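Local coordinates for protein pyridoxal kinase (Lactobacillus plantarum, PDB 3H74) that probably phosphorylates pyridoxal and related B6 vitamers with ATP, as a pyridoxal kinase of the ribokinase-like superfamily, at residues A[246-249]-A[250-254]; A[66-70]-A[71-75]. All coordinates share one frame; numbering follows the deposited sequence.

Contact 1. Residues A[246-249]-A[250-254]; sequences VAET and IAQNR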
ATOM      1  N   VAL A 246      -2.053 -13.590   8.310  1.00  5.60           N
ATOM      2  CA  VAL A 246      -3.450 -14.017   8.249  1.00  6.36           C
ATOM      3  C   VAL A 246      -3.666 -15.317   9.039  1.00  5.77           C
ATOM      4  O   VAL A 246      -4.628 -15.421   9.798  1.00  5.99           O
ATOM      5  CB  VAL A 246      -3.971 -14.146   6.797  1.00  6.47           C
ATOM      6  CG1 VAL A 246      -5.348 -14.804   6.771  1.00  7.10           C
ATOM      7  CG2 VAL A 246      -4.007 -12.768   6.130  1.00  7.99           C
ATOM      8  N   ALA A 247      -2.742 -16.269   8.895  1.00  5.88           N
ATOM      9  CA  ALA A 247      -2.829 -17.521   9.654  1.00  6.01           C
ATOM     10  C   ALA A 247      -2.855 -17.232  11.153  1.00  5.73           C
ATOM     11  O   ALA A 247      -3.621 -17.839  11.912  1.00  6.24           O
ATOM     12  CB  ALA A 247      -1.689 -18.441   9.305  1.00  6.17           C
ATOM     13  N   GLU A 248      -2.026 -16.295  11.601  1.00  5.62           N
ATOM     14  CA  GLU A 248      -2.014 -15.965  13.020  1.00  6.07           C
ATOM     15  C   GLU A 248      -3.332 -15.341  13.466  1.00  5.80           C
ATOM     16  O   GLU A 248      -3.835 -15.605  14.562  1.00  6.59           O
ATOM     17  CB  GLU A 248      -0.837 -15.051  13.396  1.00  5.59           C
ATOM     18  CG  GLU A 248      -0.771 -14.845  14.907  1.00  7.28           C
ATOM     19  CD  GLU A 248       0.282 -13.866  15.370  1.00  7.10           C
ATOM     20  OE1 GLU A 248       0.935 -13.205  14.539  1.00  6.67           O
ATOM     21  OE2 GLU A 248       0.451 -13.777  16.604  1.00  9.50           O
ATOM     22  N   THR A 249      -3.892 -14.513  12.592  1.00  5.60           N
ATOM     23  CA  THR A 249      -5.167 -13.854  12.869  1.00  6.30           C
ATOM     24  C   THR A 249      -6.255 -14.908  13.083  1.00  6.19           C
ATOM     25  O   THR A 249      -7.014 -14.840  14.048  1.00  6.45           O
ATOM     26  CB  THR A 249      -5.558 -12.911  11.714  1.00  6.11           C
ATOM     27  OG1 THR A 249      -4.478 -12.002  11.454  1.00  6.04           O
ATOM     28  CG2 THR A 249      -6.825 -12.122  12.034  1.00  6.83           C
ATOM     29  N   ILE A 250      -6.302 -15.887  12.182  1.00  6.52           N
ATOM     30  CA  ILE A 250      -7.256 -16.996  12.305  1.00  7.10           C
ATOM     31  C   ILE A 250      -7.026 -17.755  13.622  1.00  7.16           C
ATOM     32  O   ILE A 250      -7.969 -18.057  14.364  1.00  7.71           O
ATOM     33  CB  ILE A 250      -7.142 -17.939  11.096  1.00  7.52           C
ATOM     34  CG1 ILE A 250      -7.548 -17.196   9.822  1.00  7.33           C
ATOM     35  CG2 ILE A 250      -8.011 -19.193  11.284  1.00  8.32           C
ATOM     36  CD1 ILE A 250      -7.249 -17.933   8.531  1.00  8.72           C
ATOM     37  N   ALA A 251      -5.761 -18.010  13.939  1.00  6.86           N
ATOM     38  CA  ALA A 251      -5.400 -18.790  15.126  1.00  7.03           C
ATOM     39  C   ALA A 251      -5.807 -18.113  16.428  1.00  7.69           C
ATOM     40  O   ALA A 251      -5.973 -18.778  17.445  1.00  8.13           O
ATOM     41  CB  ALA A 251      -3.913 -19.063  15.133  1.00  7.75           C
ATOM     42  N   GLN A 252      -5.961 -16.790  16.404  1.00  7.61           N
ATOM     43  CA  GLN A 252      -6.348 -16.040  17.587  1.00  8.73           C
ATOM     44  C   GLN A 252      -7.820 -16.202  17.955  1.00  9.38           C
ATOM     45  O   GLN A 252      -8.236 -15.749  19.024  1.00  9.45           O
ATOM     46  CB  GLN A 252      -5.987 -14.561  17.427  1.00  8.79           C
ATOM     47  CG  GLN A 252      -4.499 -14.329  17.561  1.00  9.43           C
ATOM     48  CD  GLN A 252      -4.086 -12.895  17.338  1.00 10.93           C
ATOM     49  OE1 GLN A 252      -4.920 -12.023  17.127  1.00 11.72           O
ATOM     50  NE2 GLN A 252      -2.778 -12.650  17.378  1.00 13.20           N
ATOM     51  N   ASN A 253      -8.600 -16.845  17.087  1.00  9.95           N
ATOM     52  CA  ASN A 253     -10.014 -17.139  17.374  1.00 11.47           C
ATOM     53  C   ASN A 253     -10.718 -15.894  17.906  1.00 11.75           C
ATOM     54  O   ASN A 253     -11.321 -15.894  18.985  1.00 11.79           O
ATOM     55  CB  ASN A 253     -10.145 -18.312  18.367  1.00 12.50           C
ATOM     56  CG  ASN A 253      -9.512 -19.598  17.851  1.00 15.37           C
ATOM     57  OD1 ASN A 253      -9.427 -19.830  16.643  1.00 19.10           O
ATOM     58  ND2 ASN A 253      -9.069 -20.444  18.772  1.00 18.22           N
ATOM     59  N   ARG A 254     -10.633 -14.819  17.133  1.00 11.40           N
ATOM     60  CA  ARG A 254     -11.078 -13.508  17.591  1.00 12.16           C
ATOM     61  C   ARG A 254     -12.587 -13.400  17.647  1.00 13.36           C
ATOM     62  O   ARG A 254     -13.283 -13.932  16.792  1.00 14.21           O
ATOM     63  CB  ARG A 254     -10.533 -12.427  16.669  1.00 11.25           C
ATOM     64  CG  ARG A 254      -9.028 -12.306  16.723  1.00 10.04           C
ATOM     65  CD  ARG A 254      -8.585 -11.265  15.735  1.00 10.70           C
ATOM     66  NE  ARG A 254      -7.167 -10.957  15.827  1.00  9.15           N
ATOM     67  CZ  ARG A 254      -6.594  -9.966  15.152  1.00  9.48           C
ATOM     68  NH1 ARG A 254      -7.332  -9.214  14.341  1.00 10.18           N
ATOM     69  NH2 ARG A 254      -5.298  -9.749  15.291  1.00  8.29           N
TER
HETATM   70  O   HOH W   1      -9.697 -15.131  14.417  1.00 10.84           O
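Thr249 and Arg254 meet across the end of helix 231-251, where the methyl CG2 of Thr249 sits over one face of the Arg254 guanidinium, displaced toward its rim, 3.7 Å from Arg254 NH1. The threonine's chi1 of -54° sets the methyl beside its own carbonyl and faces OG1 back to Ala245 O; Ala262 N also bonds this hydroxyl. Side-on, Arg254 grips the amide of Gln252 by a single atom: NE at 2.8 Å and NH2 at 2.9 Å both reach OE1 of Gln252, which lies in the guanidinium plane. NH1 bonds Gly260 O, so bonds at different nitrogens fix the rotation of the group. With alanine in place of Arg254, Gln252 OE1 and Gly260 O would probably lose these donors and the Thr249 methyl its flat cover. Gln252 NE2 lies 3.5 Å from Glu248 OE2, their nearest approach, with carboxylate and amide planes 78° apart; Asp265 N takes up Glu248 OE1. Val246 CG1 touches Ile250 CD1 at 4.1 Å, and a water bridges Thr249 O to Arg254 N. This is a helix unwinding at its C terminus: Gln252 N bonds Thr249 O (i to i-3) and, weakly, Glu248 O before Asn253 takes positive phi.

Contact 2. Residues A[66-70]-A[71-75]; sequences AHWTR and AQLHF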
ATOM      1  N   ALA A  66       5.241  22.335   4.019  1.00  6.53           N
ATOM      2  CA  ALA A  66       5.930  23.631   4.076  1.00  6.50           C
ATOM      3  C   ALA A  66       6.923  23.663   5.236  1.00  6.55           C
ATOM      4  O   ALA A  66       8.058  24.136   5.098  1.00  6.77           O
ATOM      5  CB  ALA A  66       4.925  24.747   4.211  1.00  7.24           C
ATOM      6  N   HIS A  67       6.502  23.147   6.392  1.00  6.01           N
ATOM      7  CA  HIS A  67       7.387  23.097   7.544  1.00  6.23           C
ATOM      8  C   HIS A  67       8.607  22.205   7.290  1.00  6.23           C
ATOM      9  O   HIS A  67       9.750  22.607   7.533  1.00  6.23           O
ATOM     10  CB  HIS A  67       6.644  22.649   8.801  1.00  6.24           C
ATOM     11  CG  HIS A  67       7.529  22.553   9.996  1.00  6.05           C
ATOM     12  ND1 HIS A  67       7.359  21.606  10.989  1.00  5.52           N
ATOM     13  CD2 HIS A  67       8.619  23.277  10.344  1.00  6.68           C
ATOM     14  CE1 HIS A  67       8.300  21.767  11.901  1.00  5.61           C
ATOM     15  NE2 HIS A  67       9.078  22.770  11.533  1.00  5.61           N
ATOM     16  N   TRP A  68       8.368  20.983   6.818  1.00  5.97           N
ATOM     17  CA  TRP A  68       9.476  20.082   6.534  1.00  6.57           C
ATOM     18  C   TRP A  68      10.459  20.695   5.533  1.00  7.14           C
ATOM     19  O   TRP A  68      11.666  20.533   5.679  1.00  7.84           O
ATOM     20  CB  TRP A  68       8.966  18.750   6.012  1.00  6.42           C
ATOM     21  CG  TRP A  68       8.218  17.922   7.024  1.00  5.95           C
ATOM     22  CD1 TRP A  68       8.112  18.138   8.368  1.00  5.79           C
ATOM     23  CD2 TRP A  68       7.509  16.717   6.752  1.00  5.15           C
ATOM     24  NE1 TRP A  68       7.368  17.136   8.955  1.00  6.00           N
ATOM     25  CE2 TRP A  68       6.992  16.247   7.980  1.00  5.00           C
ATOM     26  CE3 TRP A  68       7.254  15.986   5.581  1.00  6.15           C
ATOM     27  CZ2 TRP A  68       6.227  15.076   8.065  1.00  5.85           C
ATOM     28  CZ3 TRP A  68       6.499  14.823   5.667  1.00  6.16           C
ATOM     29  CH2 TRP A  68       5.998  14.377   6.906  1.00  5.92           C
ATOM     30  N   THR A  69       9.938  21.404   4.533  1.00  7.61           N
ATOM     31  CA  THR A  69      10.781  22.106   3.562  1.00  8.53           C
ATOM     32  C   THR A  69      11.652  23.163   4.251  1.00  8.56           C
ATOM     33  O   THR A  69      12.876  23.175   4.076  1.00  8.85           O
ATOM     34  CB  THR A  69       9.930  22.730   2.449  1.00  8.61           C
ATOM     35  OG1 THR A  69       9.236  21.689   1.747  1.00 10.03           O
ATOM     36  CG2 THR A  69      10.803  23.507   1.454  1.00  9.40           C
ATOM     37  N   ARG A  70      11.036  24.012   5.070  1.00  8.29           N
ATOM     38  CA  ARG A  70      11.791  25.067   5.766  1.00  9.43           C
ATOM     39  C   ARG A  70      12.828  24.474   6.720  1.00  9.19           C
ATOM     40  O   ARG A  70      13.904  25.037   6.909  1.00  9.99           O
ATOM     41  CB  ARG A  70      10.855  26.024   6.527  1.00  9.69           C
ATOM     42  CG  ARG A  70       9.868  26.821   5.660  1.00 10.90           C
ATOM     43  CD  ARG A  70       9.065  27.863   6.447  1.00 10.93           C
ATOM     44  NE  ARG A  70       8.464  27.285   7.631  1.00  8.28           N
ATOM     45  CZ  ARG A  70       7.226  26.803   7.718  1.00  7.56           C
ATOM     46  NH1 ARG A  70       6.379  26.851   6.695  1.00  7.05           N
ATOM     47  NH2 ARG A  70       6.822  26.273   8.859  1.00  8.10           N
ATOM     48  N   ALA A  71      12.492  23.337   7.329  1.00  8.96           N
ATOM     49  CA  ALA A  71      13.376  22.669   8.285  1.00  9.67           C
ATOM     50  C   ALA A  71      14.465  21.842   7.593  1.00 10.33           C
ATOM     51  O   ALA A  71      15.329  21.259   8.260  1.00 10.98           O
ATOM     52  CB  ALA A  71      12.554  21.796   9.241  1.00  9.52           C
ATOM     53  N   GLN A  72      14.414  21.792   6.263  1.00 11.16           N
ATOM     54  CA  GLN A  72      15.427  21.104   5.446  1.00 13.32           C
ATOM     55  C   GLN A  72      15.476  19.600   5.700  1.00 13.06           C
ATOM     56  O   GLN A  72      16.547  18.982   5.695  1.00 13.11           O
ATOM     57  CB  GLN A  72      16.813  21.743   5.617  1.00 13.59           C
ATOM     58  CG  GLN A  72      16.904  23.162   5.064  1.00 16.06           C
ATOM     59  CD  GLN A  72      18.290  23.742   5.217  1.00 16.71           C
ATOM     60  OE1 GLN A  72      18.649  24.248   6.281  1.00 22.47           O
ATOM     61  NE2 GLN A  72      19.085  23.663   4.157  1.00 21.37           N
ATOM     62  N   LEU A  73      14.305  19.006   5.905  1.00 13.02           N
ATOM     63  CA  LEU A  73      14.231  17.569   6.120  1.00 13.86           C
ATOM     64  C   LEU A  73      14.352  16.803   4.810  1.00 14.68           C
ATOM     65  O   LEU A  73      13.835  17.223   3.773  1.00 15.79           O
ATOM     66  CB  LEU A  73      12.949  17.186   6.861  1.00 13.24           C
ATOM     67  CG  LEU A  73      12.769  17.792   8.252  1.00 13.29           C
ATOM     68  CD1 LEU A  73      11.550  17.198   8.925  1.00 13.43           C
ATOM     69  CD2 LEU A  73      13.994  17.585   9.128  1.00 14.71           C
ATOM     70  N   HIS A  74      15.059  15.683   4.878  1.00 15.60           N
ATOM     71  CA  HIS A  74      15.249  14.812   3.730  1.00 16.68           C
ATOM     72  C   HIS A  74      14.789  13.409   4.101  1.00 16.29           C
ATOM     73  O   HIS A  74      14.979  12.948   5.234  1.00 17.74           O
ATOM     74  CB  HIS A  74      16.713  14.844   3.269  1.00 17.61           C
ATOM     75  CG  HIS A  74      17.196  16.217   2.908  1.00 19.78           C
ATOM     76  ND1 HIS A  74      16.843  16.844   1.732  1.00 22.13           N
ATOM     77  CD2 HIS A  74      17.985  17.091   3.578  1.00 21.67           C
ATOM     78  CE1 HIS A  74      17.399  18.041   1.689  1.00 22.80           C
ATOM     79  NE2 HIS A  74      18.096  18.216   2.797  1.00 22.78           N
ATOM     80  N   PHE A  75      14.131  12.757   3.153  1.00 15.44           N
ATOM     81  CA  PHE A  75      13.668  11.392   3.331  1.00 14.51           C
ATOM     82  C   PHE A  75      14.369  10.491   2.343  1.00 13.99           C
ATOM     83  O   PHE A  75      14.653  10.898   1.231  1.00 13.80           O
ATOM     84  CB  PHE A  75      12.148  11.326   3.146  1.00 15.14           C
ATOM     85  CG  PHE A  75      11.397  12.124   4.162  1.00 15.29           C
ATOM     86  CD1 PHE A  75      11.207  11.624   5.437  1.00 17.04           C
ATOM     87  CD2 PHE A  75      10.918  13.389   3.860  1.00 16.70           C
ATOM     88  CE1 PHE A  75      10.532  12.356   6.399  1.00 16.89           C
ATOM     89  CE2 PHE A  75      10.239  14.137   4.826  1.00 17.00           C
ATOM     90  CZ  PHE A  75      10.048  13.613   6.093  1.00 16.45           C
TER
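Ala71 comes first, its N bonded to His67 O at 2.8 Å in a regular i to i-4 link at the end of helix 61-70, while its CB lies near the His67 imidazole. Gln72 takes a positive phi, which turns the chain out of the helix; its N bonds Thr69 O at 3.0 Å, approaching from above the carbonyl plane. Leu73 N then reaches back to Trp68 O at 3.1 Å, and this nearly straight bond (172°) completes a Schellman motif. The same residue turns its side chain to the indole: with CG anti to its carbonyl carbon (chi1 -61°), Leu73 swings CD1 to 3.6 Å from Trp68 CD1, on the five-membered ring. Phe75 meets the other end of the indole. Its CZ lies over one face of the Trp68 ring, offset toward the rim, and Phe75 CE2 is 3.6 Å from Trp68 CE3; the phenyl and the six-membered ring are inclined at 56°. Beyond the pair, Leu7 touches both aromatics and Tyr95 of helix 86-98 touches Phe75. The chemistry thus divides in two: backbone bonds close the helix end, and apolar contacts with Trp68 hold the departing chain against it as Phe75 enters the buried interior.

In the fold
From the N terminus, the chain forms strands 4-13 and 32-42 before contact 2 turns it out of helix 61-70 toward strand 77-80. Its aromatic side chains reach both earlier strands, and Phe75 also meets helix 86-98, joining the helix end to the mixed sheet. Much later, contact 1 ends helix 231-251, whose side chains there, with that of Arg254, bond Gly260 and Ala262 of the following loop and Asp265 at the start of helix 264-274. Each contact closes just a local turn, and the two follow in series without nesting or crossing. The centres of contact 1 and contact 2 are about 41 Å apart, on opposite sides of the chain's centre, in one ribokinase-like fold.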